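Response regulator aspartate phosphatase H (Bacillus subtilis, PDB 3Q15) dephosphorylates the sporulation phosphotransferase Spo0F and also acts on the competence regulator ComA, helping to keep sporulation and competence apart in time. Local coordinates at residues I16-W19 / Y20-R24; C59-H62 / Q63-L66. All coordinates share one frame; numbering follows the deposited sequence.

In the fold
Both contacts are local ones, each made between successive turns of a single helix in the small N-terminal three-helix bundle. Contact 1 lies on helix 9-24 and contact 2 on helix 49-67, with helix 28-41 coming between them along the chain. Their centres are about 11 Å apart, and they touch: the Trp19 indole and the His62 imidazole meet with their planes at about 55°, NE1 of Trp19 hydrogen-bonded to ND1 of His62, while Ile23 packs against Arg61. Side chains of both contacts also reach helices 28-41 and 93-113. The Trp19/Ile23 and His62/Met65/Leu66 groupings supply packing faces of the bundle, whereas Glu18 and Lys21 lie on a more exposed side.

Contact 1 of 2, residues I16-W19 / Y20-R24; sequences INEW and YKMIR
The carbonyl oxygen of Asn17 is gripped from two sources: the backbone N of Lys21 donates to Asn17 O at 3.1 Å, and a water adds a weak bond. That water also accepts from the ammonium group, Lys21 NZ lying 2.9 Å from the water oxygen, and thereby bridges NZ and Asn17 O. The lysine chain runs extended as far as CE and bends only at its last torsion (chi4 55°), which brings NZ to the water. Glu18 crosses it at about a right angle, with OE2 3.5 Å from Lys21 CD; with Glu18 OE2 and Lys21 NZ 4.8 Å apart, the opposite charges are near but do not form a salt bridge, and any attraction is probably modest. The other carboxylate oxygen, Glu18 OE1, faces the methyl CE of Met22.

On another side of the helix Ile23 leans obliquely on the indole of Trp19, its CD1 3.5 Å from Trp19 NE1. CG1 of Ile23 stands beside its own backbone N (chi1 -71°), which turns the longer branch back toward the tryptophan one turn earlier. The amide of Asn17 is held by Tyr54 and the backbone of Ser103. Four successive i to i+4 backbone bonds join the two segments of the α-helix, whose buried side packs within the N-terminal three-helix bundle of this Rap protein.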
ATOM      1  N   ILE A  16      24.666   6.880  -8.709  1.00 37.84           N
ATOM      2  CA  ILE A  16      24.777   8.242  -8.188  1.00 35.35           C
ATOM      3  C   ILE A  16      24.709   8.236  -6.657  1.00 34.93           C
ATOM      4  O   ILE A  16      25.427   8.980  -5.989  1.00 35.79           O
ATOM      5  CB  ILE A  16      23.677   9.164  -8.763  1.00 35.81           C
ATOM      6  CG1 ILE A  16      23.877   9.355 -10.268  1.00 36.24           C
ATOM      7  CG2 ILE A  16      23.683  10.514  -8.058  1.00 37.47           C
ATOM      8  CD1 ILE A  16      22.881  10.295 -10.911  1.00 35.23           C
ATOM      9  N   ASN A  17      23.842   7.386  -6.112  1.00 35.12           N
ATOM     10  CA  ASN A  17      23.763   7.180  -4.672  1.00 36.24           C
ATOM     11  C   ASN A  17      25.110   6.736  -4.117  1.00 38.96           C
ATOM     12  O   ASN A  17      25.513   7.151  -3.032  1.00 37.46           O
ATOM     13  CB  ASN A  17      22.715   6.115  -4.338  1.00 34.65           C
ATOM     14  CG  ASN A  17      21.298   6.590  -4.582  1.00 36.77           C
ATOM     15  OD1 ASN A  17      21.072   7.699  -5.072  1.00 35.74           O
ATOM     16  ND2 ASN A  17      20.330   5.745  -4.248  1.00 35.49           N
ATOM     17  N   GLU A  18      25.789   5.869  -4.862  1.00 37.46           N
ATOM     18  CA  GLU A  18      27.089   5.371  -4.449  1.00 42.92           C
ATOM     19  C   GLU A  18      28.109   6.491  -4.564  1.00 42.03           C
ATOM     20  O   GLU A  18      28.975   6.650  -3.705  1.00 42.06           O
ATOM     21  CB  GLU A  18      27.513   4.180  -5.313  1.00 43.95           C
ATOM     22  CG  GLU A  18      28.867   3.611  -4.939  1.00 55.76           C
ATOM     23  CD  GLU A  18      28.914   3.116  -3.508  1.00 63.89           C
ATOM     24  OE1 GLU A  18      30.013   3.123  -2.915  1.00 64.81           O
ATOM     25  OE2 GLU A  18      27.854   2.716  -2.981  1.00 66.29           O
ATOM     26  N   TRP A  19      27.995   7.260  -5.643  1.00 39.93           N
ATOM     27  CA  TRP A  19      28.816   8.446  -5.851  1.00 41.69           C
ATOM     28  C   TRP A  19      28.688   9.376  -4.639  1.00 44.27           C
ATOM     29  O   TRP A  19      29.687   9.854  -4.099  1.00 47.86           O
ATOM     30  CB  TRP A  19      28.377   9.142  -7.144  1.00 40.61           C
ATOM     31  CG  TRP A  19      29.076  10.429  -7.451  1.00 42.98           C
ATOM     32  CD1 TRP A  19      30.205  10.919  -6.861  1.00 44.54           C
ATOM     33  CD2 TRP A  19      28.679  11.402  -8.424  1.00 43.57           C
ATOM     34  NE1 TRP A  19      30.536  12.135  -7.408  1.00 45.12           N
ATOM     35  CE2 TRP A  19      29.611  12.455  -8.373  1.00 45.23           C
ATOM     36  CE3 TRP A  19      27.621  11.483  -9.340  1.00 39.74           C
ATOM     37  CZ2 TRP A  19      29.523  13.574  -9.194  1.00 46.16           C
ATOM     38  CZ3 TRP A  19      27.532  12.592 -10.154  1.00 43.51           C
ATOM     39  CH2 TRP A  19      28.479  13.625 -10.078  1.00 45.87           C
ATOM     40  N   TYR A  20      27.449   9.603  -4.209  1.00 43.51           N
ATOM     41  CA  TYR A  20      27.148  10.449  -3.056  1.00 38.22           C
ATOM     42  C   TYR A  20      27.827   9.948  -1.786  1.00 38.69           C
ATOM     43  O   TYR A  20      28.357  10.735  -1.002  1.00 35.57           O
ATOM     44  CB  TYR A  20      25.635  10.488  -2.826  1.00 39.70           C
ATOM     45  CG  TYR A  20      25.162  11.618  -1.937  1.00 38.93           C
ATOM     46  CD1 TYR A  20      25.926  12.767  -1.770  1.00 41.18           C
ATOM     47  CD2 TYR A  20      23.951  11.534  -1.262  1.00 39.74           C
ATOM     48  CE1 TYR A  20      25.493  13.805  -0.959  1.00 42.82           C
ATOM     49  CE2 TYR A  20      23.510  12.567  -0.444  1.00 41.41           C
ATOM     50  CZ  TYR A  20      24.283  13.698  -0.298  1.00 41.98           C
ATOM     51  OH  TYR A  20      23.851  14.724   0.509  1.00 44.47           O
ATOM     52  N   LYS A  21      27.787   8.636  -1.574  1.00 41.82           N
ATOM     53  CA  LYS A  21      28.417   8.033  -0.406  1.00 41.34           C
ATOM     54  C   LYS A  21      29.904   8.376  -0.338  1.00 39.31           C
ATOM     55  O   LYS A  21      30.423   8.717   0.725  1.00 41.96           O
ATOM     56  CB  LYS A  21      28.225   6.515  -0.413  1.00 47.57           C
ATOM     57  CG  LYS A  21      26.802   6.057  -0.137  1.00 48.40           C
ATOM     58  CD  LYS A  21      26.706   4.539  -0.168  1.00 54.55           C
ATOM     59  CE  LYS A  21      25.321   4.065   0.245  1.00 58.27           C
ATOM     60  NZ  LYS A  21      24.259   4.698  -0.581  1.00 57.62           N
ATOM     61  N   MET A  22      30.587   8.284  -1.473  1.00 36.86           N
ATOM     62  CA  MET A  22      32.007   8.605  -1.517  1.00 42.69           C
ATOM     63  C   MET A  22      32.238  10.081  -1.200  1.00 43.35           C
ATOM     64  O   MET A  22      33.196  10.438  -0.516  1.00 44.35           O
ATOM     65  CB  MET A  22      32.607   8.248  -2.877  1.00 47.47           C
ATOM     66  CG  MET A  22      32.625   6.753  -3.191  1.00 51.05           C
ATOM     67  SD  MET A  22      33.487   5.740  -1.965  1.00 53.35           S
ATOM     68  CE  MET A  22      32.136   5.298  -0.866  1.00 51.49           C
ATOM     69  N   ILE A  23      31.349  10.935  -1.694  1.00 42.84           N
ATOM     70  CA  ILE A  23      31.435  12.366  -1.431  1.00 43.42           C
ATOM     71  C   ILE A  23      31.344  12.674   0.062  1.00 42.15           C
ATOM     72  O   ILE A  23      32.155  13.431   0.598  1.00 42.11           O
ATOM     73  CB  ILE A  23      30.326  13.136  -2.176  1.00 41.42           C
ATOM     74  CG1 ILE A  23      30.609  13.141  -3.680  1.00 42.27           C
ATOM     75  CG2 ILE A  23      30.220  14.561  -1.652  1.00 41.79           C
ATOM     76  CD1 ILE A  23      29.529  13.806  -4.507  1.00 42.47           C
ATOM     77  N   ARG A  24      30.360  12.079   0.731  1.00 41.20           N
ATOM     78  CA  ARG A  24      30.107  12.382   2.139  1.00 43.55           C
ATOM     79  C   ARG A  24      31.208  11.854   3.058  1.00 47.58           C
ATOM     80  O   ARG A  24      31.310  12.263   4.214  1.00 49.68           O
ATOM     81  CB  ARG A  24      28.730  11.871   2.573  1.00 40.28           C
ATOM     82  CG  ARG A  24      27.580  12.510   1.806  1.00 38.52           C
ATOM     83  CD  ARG A  24      26.238  12.197   2.438  1.00 38.06           C
ATOM     84  NE  ARG A  24      26.016  12.940   3.676  1.00 36.20           N
ATOM     85  CZ  ARG A  24      25.787  12.377   4.858  1.00 37.43           C
ATOM     86  NH1 ARG A  24      25.753  11.056   4.975  1.00 35.40           N
ATOM     87  NH2 ARG A  24      25.588  13.137   5.924  1.00 36.54           N
TER
HETATM   88  O   HOH W   1      23.300   7.401  -0.354  1.00 50.26           O

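Contact 2 of 2, residues C59-H62 / Q63-L66; sequences CFRH and QLML
The imidazole of His62 carries the methyl group of Met65 over one face: CE of Met65 stands 4.0 Å from the centroid of the His62 ring, 27° off its normal, a CH-pi contact. Met65 extends from the backbone until its last torsion, where the bend at chi3 (62°) brings CE over the histidine. Leu66 approaches the same ring obliquely, its CD1 3.9 Å from both CD2 and NE2 of His62. One side chain thus receives neighbours three and four residues further on, the spacing that places side chains on a common face of an α-helix; here the helix is the third of the N-terminal three-helix bundle. Both ring nitrogens are satisfied outside the contact, ND1 by Trp19 and NE2 by Glu32, which together should fix the rotation of the ring. Since the indole N-H can only donate, ND1 accepts, which is consistent with a proton on NE2 directed at the Glu32 carboxylate.

Elsewhere around the helix the guanidinium of Arg61 turns an edge to the backbone N of Met65, with NH1 of Arg61 4.1 Å from that N; both are donors, and the contact is packing, not a hydrogen bond. The arginine and methionine side chains cross at about a right angle. Arg61 is buried, and its side chain also packs on Tyr20 of helix 9-24 and on Leu99 of helix 93-113.

Phe60 and Leu64 form a further apolar pair. The phenyl ring lies oblique to the leucine, and both side chains touch Leu95 of helix 93-113; Phe60 additionally meets an apolar side chain of a neighbouring subunit. At their closest, CE2 of Phe60 and CD1 of Leu64 are 3.9 Å apart.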
ATOM      1  N   CYS A  59      26.650  16.870  -9.098  1.00 47.44           N
ATOM      2  CA  CYS A  59      27.824  17.552  -9.636  1.00 50.66           C
ATOM      3  C   CYS A  59      28.181  18.765  -8.779  1.00 50.81           C
ATOM      4  O   CYS A  59      29.357  19.060  -8.560  1.00 52.75           O
ATOM      5  CB  CYS A  59      27.590  17.992 -11.085  1.00 50.09           C
ATOM      6  SG  CYS A  59      27.685  16.663 -12.310  1.00 56.15           S
ATOM      7  N   PHE A  60      27.155  19.459  -8.299  1.00 47.31           N
ATOM      8  CA  PHE A  60      27.346  20.652  -7.482  1.00 50.30           C
ATOM      9  C   PHE A  60      27.842  20.255  -6.096  1.00 48.86           C
ATOM     10  O   PHE A  60      28.766  20.863  -5.553  1.00 48.94           O
ATOM     11  CB  PHE A  60      26.035  21.439  -7.384  1.00 48.50           C
ATOM     12  CG  PHE A  60      26.152  22.740  -6.632  1.00 46.41           C
ATOM     13  CD1 PHE A  60      26.736  23.847  -7.225  1.00 45.26           C
ATOM     14  CD2 PHE A  60      25.657  22.858  -5.343  1.00 45.50           C
ATOM     15  CE1 PHE A  60      26.841  25.046  -6.538  1.00 46.58           C
ATOM     16  CE2 PHE A  60      25.758  24.054  -4.651  1.00 47.16           C
ATOM     17  CZ  PHE A  60      26.350  25.150  -5.249  1.00 46.91           C
ATOM     18  N   ARG A  61      27.223  19.224  -5.534  1.00 43.73           N
ATOM     19  CA  ARG A  61      27.621  18.707  -4.234  1.00 43.03           C
ATOM     20  C   ARG A  61      29.059  18.202  -4.296  1.00 46.31           C
ATOM     21  O   ARG A  61      29.837  18.404  -3.365  1.00 49.57           O
ATOM     22  CB  ARG A  61      26.672  17.589  -3.798  1.00 41.67           C
ATOM     23  CG  ARG A  61      26.970  17.016  -2.429  1.00 43.36           C
ATOM     24  CD  ARG A  61      27.016  18.101  -1.362  1.00 43.37           C
ATOM     25  NE  ARG A  61      27.269  17.531  -0.041  1.00 41.44           N
ATOM     26  CZ  ARG A  61      28.482  17.272   0.434  1.00 42.33           C
ATOM     27  NH1 ARG A  61      29.551  17.540  -0.302  1.00 43.98           N
ATOM     28  NH2 ARG A  61      28.629  16.748   1.642  1.00 43.41           N
ATOM     29  N   HIS A  62      29.408  17.556  -5.405  1.00 44.26           N
ATOM     30  CA  HIS A  62      30.765  17.066  -5.620  1.00 48.84           C
ATOM     31  C   HIS A  62      31.771  18.213  -5.642  1.00 53.21           C
ATOM     32  O   HIS A  62      32.883  18.086  -5.129  1.00 55.10           O
ATOM     33  CB  HIS A  62      30.846  16.271  -6.925  1.00 50.25           C
ATOM     34  CG  HIS A  62      32.225  15.786  -7.254  1.00 52.15           C
ATOM     35  ND1 HIS A  62      32.673  14.527  -6.913  1.00 53.92           N
ATOM     36  CD2 HIS A  62      33.254  16.390  -7.894  1.00 55.53           C
ATOM     37  CE1 HIS A  62      33.919  14.378  -7.330  1.00 56.57           C
ATOM     38  NE2 HIS A  62      34.295  15.494  -7.927  1.00 56.50           N
ATOM     39  N   GLN A  63      31.378  19.332  -6.243  1.00 51.59           N
ATOM     40  CA  GLN A  63      32.253  20.497  -6.323  1.00 52.97           C
ATOM     41  C   GLN A  63      32.425  21.146  -4.949  1.00 53.58           C
ATOM     42  O   GLN A  63      33.505  21.626  -4.608  1.00 52.50           O
ATOM     43  CB  GLN A  63      31.715  21.515  -7.332  1.00 52.69           C
ATOM     44  CG  GLN A  63      32.644  22.699  -7.573  1.00 56.51           C
ATOM     45  CD  GLN A  63      33.991  22.278  -8.139  1.00 62.47           C
ATOM     46  OE1 GLN A  63      34.068  21.396  -8.995  1.00 64.02           O
ATOM     47  NE2 GLN A  63      35.062  22.904  -7.657  1.00 65.03           N
ATOM     48  N   LEU A  64      31.355  21.157  -4.162  1.00 52.37           N
ATOM     49  CA  LEU A  64      31.430  21.650  -2.794  1.00 52.72           C
ATOM     50  C   LEU A  64      32.476  20.877  -2.002  1.00 53.90           C
ATOM     51  O   LEU A  64      33.215  21.454  -1.211  1.00 57.45           O
ATOM     52  CB  LEU A  64      30.068  21.547  -2.102  1.00 49.28           C
ATOM     53  CG  LEU A  64      29.031  22.609  -2.469  1.00 49.44           C
ATOM     54  CD1 LEU A  64      27.716  22.354  -1.752  1.00 48.72           C
ATOM     55  CD2 LEU A  64      29.556  24.002  -2.145  1.00 53.43           C
ATOM     56  N   MET A  65      32.531  19.565  -2.217  1.00 53.44           N
ATOM     57  CA  MET A  65      33.509  18.728  -1.530  1.00 55.56           C
ATOM     58  C   MET A  65      34.934  19.162  -1.862  1.00 54.46           C
ATOM     59  O   MET A  65      35.781  19.270  -0.976  1.00 58.65           O
ATOM     60  CB  MET A  65      33.319  17.256  -1.893  1.00 55.02           C
ATOM     61  CG  MET A  65      34.423  16.360  -1.356  1.00 55.50           C
ATOM     62  SD  MET A  65      34.271  14.662  -1.926  1.00 62.09           S
ATOM     63  CE  MET A  65      34.453  14.880  -3.695  1.00 45.90           C
ATOM     64  N   LEU A  66      35.187  19.405  -3.144  1.00 50.92           N
ATOM     65  CA  LEU A  66      36.490  19.881  -3.594  1.00 52.58           C
ATOM     66  C   LEU A  66      36.808  21.260  -3.019  1.00 53.69           C
ATOM     67  O   LEU A  66      37.942  21.526  -2.625  1.00 61.93           O
ATOM     68  CB  LEU A  66      36.550  19.918  -5.125  1.00 53.04           C
ATOM     69  CG  LEU A  66      36.273  18.600  -5.856  1.00 53.22           C
ATOM     70  CD1 LEU A  66      36.208  18.816  -7.360  1.00 53.66           C
ATOM     71  CD2 LEU A  66      37.319  17.545  -5.509  1.00 54.61           C
TER